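Long-range contacts in penicillin-binding protein 1A (Mycobacterium tuberculosis, PDB 5CXW), which builds cross-linked peptidoglycan for the cell wall, with a transglycosylase domain and the penicillin-sensitive transpeptidase domain to which both contacts belong: residues A91-G96 with N303-M308; S98-A103 with I202-Y207. All coordinates share one frame; numbering follows the deposited sequence. Where two conformers were deposited one is given.

Contact 1: A91-G96 with N303-M308; sequences AGLQTG and NKDAWM. With 35P ((2R,4S)-5,5-dimethyl-2-{(1R)-2-oxo-1-[(phenoxyacetyl)amino]ethyl}-1,3-thiazolidine-4-carboxylic acid), chain C; PEG (di(hydroxyethyl)ether), chain D.
Trp307 presents its indole N-H to the backbone carbonyl of Gln94: NE1 lies 2.8 Å from Gln94 O, in the carbonyl plane and on a lone pair. The bond is bent, with an N-H...O angle of 139°, part of this coming from the oxygen lying 23° out of the indole plane. With Trp307 CG anti to its own carbonyl carbon (chi1 -69°), the ring reaches across to residues 93-95, and this is the tightly packed part. Thr95 CA rests over one face of the indole toward its rim, and Thr95 CG2 makes an off-centre CH-pi contact, 4.3 Å from the centroid of the six-membered ring. Leu93 CB meets Trp307 CZ2 at 3.9 Å, at the ring edge. Met214 and Val211 of helix 211-222 also touch the indole, and Trp320 packs against it edge-to-face. Strand 303-312 belongs to the five-stranded antiparallel sheet of the penicillin-binding transpeptidase fold, whereas 93-94 pairs with 208-209; side chains of 303-308 reach both the backbone and the side chains of 91-96, with no backbone pairing between the two segments. Gly96 and Asn303 line the pocket holding the opened penicillin V, Asn303 OD1 lying 3.4 Å from its phenyl carbon C21. The looser, partly exposed side is polar. There Lys304, its chain bent at chi3 and chi4, donates from NZ to Gln94 OE1 at 2.8 Å, tilted from the amide carbonyl plane, the two side chains crossing at about a right angle. The same NZ forms a salt bridge with the syn lone pair of Asp305 OD1, which also bonds to Thr295, and binds a PEG molecule probably left from crystallisation. Water 1 accepts from Gln94 N and donates to Asp305 OD2, 2.9 Å from the latter; Trp320 also bonds that oxygen.

Contact 2: S98-A103 with I202-Y207; sequences SFKVFA and IVLGQY
A chi1 of -139°, well away from a staggered value, swings the Phe99 ring toward Ile202, whose CG1, anti to its backbone N (chi1 -174°), is the branch that touches the ring. The two side chains cross at a slant, with Phe99 CE2 3.8 Å from Ile202 CG1. Phe99 CD2 comes to 3.3 Å from Ile202 O, which approaches the ring obliquely and also accepts the backbone N-H of Gly205. At the root of the ring, Phe99 CB lies 3.7 Å from Gly205 CA; the backbones are near here, and Gly205 holds a positive phi of 64°. Within the 98-103 segment, Phe102 CD2 covers the centre of one Phe99 face, while Ala173 of helix 165-176 and Leu189 also touch Phe99.

Lys100 stands three residues after Ser97, the acyl-ester serine by similarity, consistent with the SxxK motif of penicillin-binding proteins. Its extended chain runs past the 202-207 loop: CG is 3.5 Å from Val203 O and CE is 3.9 Å from Leu204 CD2. NZ is bonded to Ser150 OG and Asn152 OD1, with a weak bond to Ser97 OG, so the loop packs against the aliphatic stem while other residues hold NZ. Val203 O is buried by the contact without a polar partner in the model. One turn further along helix 100-109, Ala103 CB meets Val203 CG2 at 3.7 Å, and Met159 of helix 152-161 also touches Val203.

The centres of contacts 1 and 2 are 11 Å apart, both inside the transpeptidase domain. In sequence, contact 2 is nested within the loop closed by contact 1: 91-96 leads almost directly into 98-103, followed by 202-207 and finally 303-308. The bridge between them is the short antiparallel pairing of 93-94 with 208-209; beside it lies the backbone bond Thr95 N to Gly205 O, and the Gln94 side chain adds NE2 to Gln206 O, each a probable hydrogen bond of 2.9 Å. Ser97, the acyl-ester residue by similarity, falls between the two first segments. It therefore sits where contact 1 ties its approach to the five-stranded sheet and contact 2 packs its helix onto the 202-207 loop.

Contact 1: A91-G96 with N303-M308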
loop_
_atom_site.group_PDB
_atom_site.type_symbol
_atom_site.label_atom_id
_atom_site.label_comp_id
_atom_site.label_asym_id
_atom_site.label_seq_id
_atom_site.Cartn_x
_atom_site.Cartn_y
_atom_site.Cartn_z
ATOM N N ALA A 91 -10.125 -0.337 -7.565
ATOM C CA ALA A 91 -9.665 -0.520 -8.937
ATOM C C ALA A 91 -8.386 -1.304 -9.001
ATOM O O ALA A 91 -7.518 -1.177 -8.114
ATOM C CB ALA A 91 -9.475 0.848 -9.597
ATOM N N GLY A 92 -8.221 -2.155 -10.008
ATOM C CA GLY A 92 -6.884 -2.794 -10.182
ATOM C C GLY A 92 -5.884 -1.821 -10.783
ATOM O O GLY A 92 -6.108 -1.287 -11.907
ATOM N N LEU A 93 -4.833 -1.514 -10.043
ATOM C CA LEU A 93 -3.892 -0.497 -10.394
ATOM C C LEU A 93 -2.454 -1.003 -10.350
ATOM O O LEU A 93 -2.091 -1.712 -9.436
ATOM C CB LEU A 93 -4.067 0.704 -9.467
ATOM C CG LEU A 93 -5.415 1.432 -9.521
ATOM C CD1 LEU A 93 -5.568 2.438 -8.370
ATOM C CD2 LEU A 93 -5.585 2.133 -10.880
ATOM N N GLN A 94 -1.608 -0.530 -11.270
ATOM C CA GLN A 94 -0.173 -0.792 -11.142
ATOM C C GLN A 94 0.383 -0.001 -9.971
ATOM O O GLN A 94 0.034 1.175 -9.780
ATOM C CB GLN A 94 0.610 -0.414 -12.418
ATOM C CG GLN A 94 0.106 -1.186 -13.634
ATOM C CD GLN A 94 0.943 -0.860 -14.827
ATOM O OE1 GLN A 94 0.999 0.285 -15.233
ATOM N NE2 GLN A 94 1.603 -1.841 -15.389
ATOM N N THR A 95 1.225 -0.644 -9.186
ATOM C CA THR A 95 1.786 -0.069 -7.938
ATOM C C THR A 95 3.176 0.521 -8.048
ATOM O O THR A 95 3.653 1.220 -7.093
ATOM C CB THR A 95 1.811 -1.166 -6.851
ATOM O OG1 THR A 95 2.516 -2.294 -7.366
ATOM C CG2 THR A 95 0.408 -1.549 -6.502
ATOM N N GLY A 96 3.877 0.213 -9.167
ATOM C CA GLY A 96 5.214 0.676 -9.347
ATOM C C GLY A 96 6.079 0.223 -8.185
ATOM O O GLY A 96 5.894 -0.870 -7.654
ATOM N N ASN A 303 4.661 9.919 -16.468
ATOM C CA ASN A 303 4.185 9.084 -15.355
ATOM C C ASN A 303 2.710 8.764 -15.542
ATOM O O ASN A 303 2.023 9.532 -16.191
ATOM C CB ASN A 303 4.379 9.807 -14.018
ATOM C CG ASN A 303 5.853 10.093 -13.746
ATOM O OD1 ASN A 303 6.740 9.425 -14.307
ATOM N ND2 ASN A 303 6.113 11.063 -12.882
ATOM N N LYS A 304 2.235 7.699 -14.922
ATOM C CA LYS A 304 0.873 7.276 -15.040
ATOM C C LYS A 304 0.159 7.179 -13.718
ATOM O O LYS A 304 -0.932 7.717 -13.576
ATOM C CB LYS A 304 0.764 5.947 -15.785
ATOM C CG LYS A 304 -0.680 5.476 -15.983
ATOM C CD LYS A 304 -0.790 4.349 -16.998
ATOM C CE LYS A 304 -0.174 3.038 -16.485
ATOM N NZ LYS A 304 -1.000 2.301 -15.440
ATOM N N ASP A 305 0.780 6.526 -12.751
ATOM C CA ASP A 305 0.229 6.336 -11.415
ATOM C C ASP A 305 1.288 6.756 -10.413
ATOM O O ASP A 305 2.483 6.539 -10.616
ATOM C CB ASP A 305 -0.101 4.884 -11.066
ATOM C CG ASP A 305 -0.889 4.163 -12.126
ATOM O OD1 ASP A 305 -0.281 3.635 -13.059
ATOM O OD2 ASP A 305 -2.148 4.139 -11.999
ATOM N N ALA A 306 0.855 7.354 -9.329
ATOM C CA ALA A 306 1.752 7.821 -8.295
ATOM C C ALA A 306 1.251 7.364 -6.962
ATOM O O ALA A 306 0.073 7.500 -6.676
ATOM C CB ALA A 306 1.874 9.316 -8.377
ATOM N N TRP A 307 2.124 6.800 -6.136
ATOM C CA TRP A 307 1.762 6.204 -4.885
ATOM C C TRP A 307 2.609 6.652 -3.682
ATOM O O TRP A 307 3.837 6.839 -3.807
ATOM C CB TRP A 307 1.990 4.693 -4.945
ATOM C CG TRP A 307 1.093 3.900 -5.830
ATOM C CD1 TRP A 307 1.160 3.783 -7.205
ATOM C CD2 TRP A 307 -0.043 3.148 -5.403
ATOM N NE1 TRP A 307 0.123 2.946 -7.644
ATOM C CE2 TRP A 307 -0.589 2.511 -6.556
ATOM C CE3 TRP A 307 -0.620 2.885 -4.143
ATOM C CZ2 TRP A 307 -1.670 1.672 -6.489
ATOM C CZ3 TRP A 307 -1.722 2.015 -4.066
ATOM C CH2 TRP A 307 -2.246 1.428 -5.248
ATOM N N MET A 308 1.998 6.696 -2.508
ATOM C CA MET A 308 2.727 6.692 -1.256
ATOM C C MET A 308 1.988 5.773 -0.318
ATOM O O MET A 308 0.765 5.970 -0.070
ATOM C CB MET A 308 2.838 8.085 -0.632
ATOM C CG MET A 308 3.540 8.148 0.732
ATOM S SD MET A 308 5.176 7.368 0.685
ATOM C CE MET A 308 6.242 8.651 1.387
HETATM C C24 35P C . 10.323 5.226 -16.600
HETATM C C23 35P C . 9.977 6.002 -17.703
HETATM C C22 35P C . 9.007 6.972 -17.590
HETATM C C21 35P C . 8.365 7.205 -16.383
HETATM C C20 35P C . 8.694 6.454 -15.274
HETATM C C19 35P C . 9.694 5.459 -15.379
HETATM O O1 35P C . 10.086 4.683 -14.315
HETATM C C2 35P C . 9.664 5.054 -13.007
HETATM C C3 35P C . 10.447 4.255 -12.001
HETATM O O18 35P C . 11.562 3.838 -12.284
HETATM N N4 35P C . 9.835 4.092 -10.839
HETATM C C5 35P C . 10.476 3.401 -9.731
HETATM C C6 35P C . 9.406 2.880 -8.861
HETATM O O17 35P C . 8.231 3.298 -8.836
HETATM C C8 35P C . 11.427 4.318 -8.843
HETATM N N7 35P C . 10.546 4.672 -7.768
HETATM S S11 35P C . 11.989 5.806 -9.472
HETATM C C10 35P C . 11.065 6.878 -8.476
HETATM C C12 35P C . 10.469 8.012 -9.311
HETATM C C15 35P C . 11.863 7.521 -7.373
HETATM C C9 35P C . 9.949 5.977 -7.936
HETATM C C13 35P C . 9.231 6.354 -6.678
HETATM O O14 35P C . 9.645 5.809 -5.608
HETATM O O16 35P C . 8.258 7.129 -6.785
HETATM O O2 PEG D . -1.737 -0.130 -17.028
HETATM C C3 PEG D . -2.904 -0.938 -17.101
HETATM C C4 PEG D . -3.152 -1.513 -15.735
HETATM O O4 PEG D . -2.704 -2.853 -15.751
HETATM O O HOH W 1 -2.552 1.479 -13.169
#

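Contact 2: S98-A103 with I202-Y207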
loop_
_atom_site.group_PDB
_atom_site.type_symbol
_atom_site.label_atom_id
_atom_site.label_comp_id
_atom_site.label_asym_id
_atom_site.label_seq_id
_atom_site.Cartn_x
_atom_site.Cartn_y
_atom_site.Cartn_z
ATOM N N SER A 98 6.241 0.765 -5.149
ATOM C CA SER A 98 5.711 0.451 -3.830
ATOM C C SER A 98 5.670 -1.061 -3.621
ATOM O O SER A 98 5.588 -1.536 -2.477
ATOM C CB SER A 98 4.362 1.107 -3.582
ATOM O OG SER A 98 3.346 0.650 -4.445
ATOM N N PHE A 99 5.752 -1.826 -4.723
ATOM C CA PHE A 99 5.707 -3.266 -4.628
ATOM C C PHE A 99 7.085 -3.854 -4.249
ATOM O O PHE A 99 7.163 -5.059 -3.860
ATOM C CB PHE A 99 5.248 -3.883 -5.945
ATOM C CG PHE A 99 4.294 -5.029 -5.740
ATOM C CD1 PHE A 99 3.026 -4.770 -5.293
ATOM C CD2 PHE A 99 4.665 -6.337 -5.956
ATOM C CE1 PHE A 99 2.145 -5.771 -5.049
ATOM C CE2 PHE A 99 3.744 -7.359 -5.740
ATOM C CZ PHE A 99 2.505 -7.074 -5.276
ATOM N N LYS A 100 8.162 -3.040 -4.291
ATOM C CA LYS A 100 9.482 -3.553 -3.995
ATOM C C LYS A 100 9.599 -4.149 -2.590
ATOM O O LYS A 100 10.472 -5.003 -2.341
ATOM C CB LYS A 100 10.578 -2.458 -4.133
ATOM C CG LYS A 100 10.830 -2.050 -5.563
ATOM C CD LYS A 100 11.816 -0.917 -5.705
ATOM C CE LYS A 100 11.913 -0.570 -7.162
ATOM N NZ LYS A 100 12.692 0.608 -7.325
ATOM N N VAL A 101 8.812 -3.625 -1.656
ATOM C CA VAL A 101 8.873 -4.077 -0.261
ATOM C C VAL A 101 8.604 -5.553 -0.191
ATOM O O VAL A 101 9.119 -6.232 0.691
ATOM C CB VAL A 101 7.955 -3.285 0.718
ATOM C CG1 VAL A 101 8.242 -1.823 0.632
ATOM C CG2 VAL A 101 6.486 -3.622 0.508
ATOM N N PHE A 102 7.817 -6.098 -1.133
ATOM C CA PHE A 102 7.534 -7.546 -1.079
ATOM C C PHE A 102 8.702 -8.375 -1.561
ATOM O O PHE A 102 8.875 -9.511 -1.096
ATOM C CB PHE A 102 6.215 -7.869 -1.829
ATOM C CG PHE A 102 5.093 -7.069 -1.295
ATOM C CD1 PHE A 102 4.759 -7.154 0.058
ATOM C CD2 PHE A 102 4.405 -6.176 -2.072
ATOM C CE1 PHE A 102 3.756 -6.363 0.602
ATOM C CE2 PHE A 102 3.389 -5.384 -1.521
ATOM C CZ PHE A 102 3.075 -5.467 -0.176
ATOM N N ALA A 103 9.497 -7.834 -2.485
ATOM C CA ALA A 103 10.767 -8.473 -2.816
ATOM C C ALA A 103 11.695 -8.482 -1.620
ATOM O O ALA A 103 12.442 -9.426 -1.367
ATOM C CB ALA A 103 11.441 -7.851 -4.006
ATOM N N ILE A 202 6.819 -7.977 -11.866
ATOM C CA ILE A 202 6.167 -7.951 -10.569
ATOM C C ILE A 202 6.949 -7.027 -9.632
ATOM O O ILE A 202 6.324 -6.331 -8.836
ATOM C CB ILE A 202 5.989 -9.342 -9.983
ATOM C CG1 ILE A 202 5.154 -9.236 -8.674
ATOM C CG2 ILE A 202 7.340 -10.065 -9.704
ATOM C CD1 ILE A 202 4.634 -10.529 -8.138
ATOM N N VAL A 203 8.280 -7.080 -9.640
ATOM C CA VAL A 203 9.047 -6.315 -8.642
ATOM C C VAL A 203 8.942 -4.813 -8.858
ATOM O O VAL A 203 9.174 -4.024 -7.928
ATOM C CB VAL A 203 10.543 -6.784 -8.565
ATOM C CG1 VAL A 203 11.335 -6.457 -9.860
ATOM C CG2 VAL A 203 11.241 -6.217 -7.329
ATOM N N LEU A 204 8.627 -4.412 -10.080
ATOM C CA LEU A 204 8.375 -3.033 -10.402
ATOM C C LEU A 204 6.901 -2.680 -10.423
ATOM O O LEU A 204 6.515 -1.671 -11.049
ATOM C CB LEU A 204 9.057 -2.708 -11.708
ATOM C CG LEU A 204 10.585 -2.995 -11.730
ATOM C CD1 LEU A 204 11.184 -2.640 -13.077
ATOM C CD2 LEU A 204 11.333 -2.333 -10.614
ATOM N N GLY A 205 6.089 -3.492 -9.749
ATOM C CA GLY A 205 4.713 -3.198 -9.533
ATOM C C GLY A 205 3.869 -3.140 -10.775
ATOM O O GLY A 205 2.958 -2.315 -10.835
ATOM N N GLN A 206 4.164 -3.978 -11.769
ATOM C CA GLN A 206 3.488 -3.934 -13.045
ATOM C C GLN A 206 2.117 -4.647 -13.041
ATOM O O GLN A 206 1.311 -4.370 -13.917
ATOM C CB GLN A 206 4.399 -4.431 -14.178
ATOM C CG GLN A 206 5.756 -3.700 -14.255
ATOM C CD GLN A 206 5.846 -2.612 -15.335
ATOM O OE1 GLN A 206 4.858 -1.942 -15.676
ATOM N NE2 GLN A 206 7.074 -2.421 -15.889
ATOM N N TYR A 207 1.847 -5.499 -12.049
ATOM C CA TYR A 207 0.573 -6.142 -11.905
ATOM C C TYR A 207 -0.423 -5.247 -11.231
ATOM O O TYR A 207 -0.071 -4.329 -10.538
ATOM C CB TYR A 207 0.707 -7.511 -11.165
ATOM C CG TYR A 207 1.348 -8.526 -12.027
ATOM C CD1 TYR A 207 0.620 -9.304 -12.895
ATOM C CD2 TYR A 207 2.705 -8.702 -12.000
ATOM C CE1 TYR A 207 1.223 -10.168 -13.764
ATOM C CE2 TYR A 207 3.331 -9.566 -12.880
ATOM C CZ TYR A 207 2.572 -10.339 -13.739
ATOM O OH TYR A 207 3.227 -11.200 -14.577
#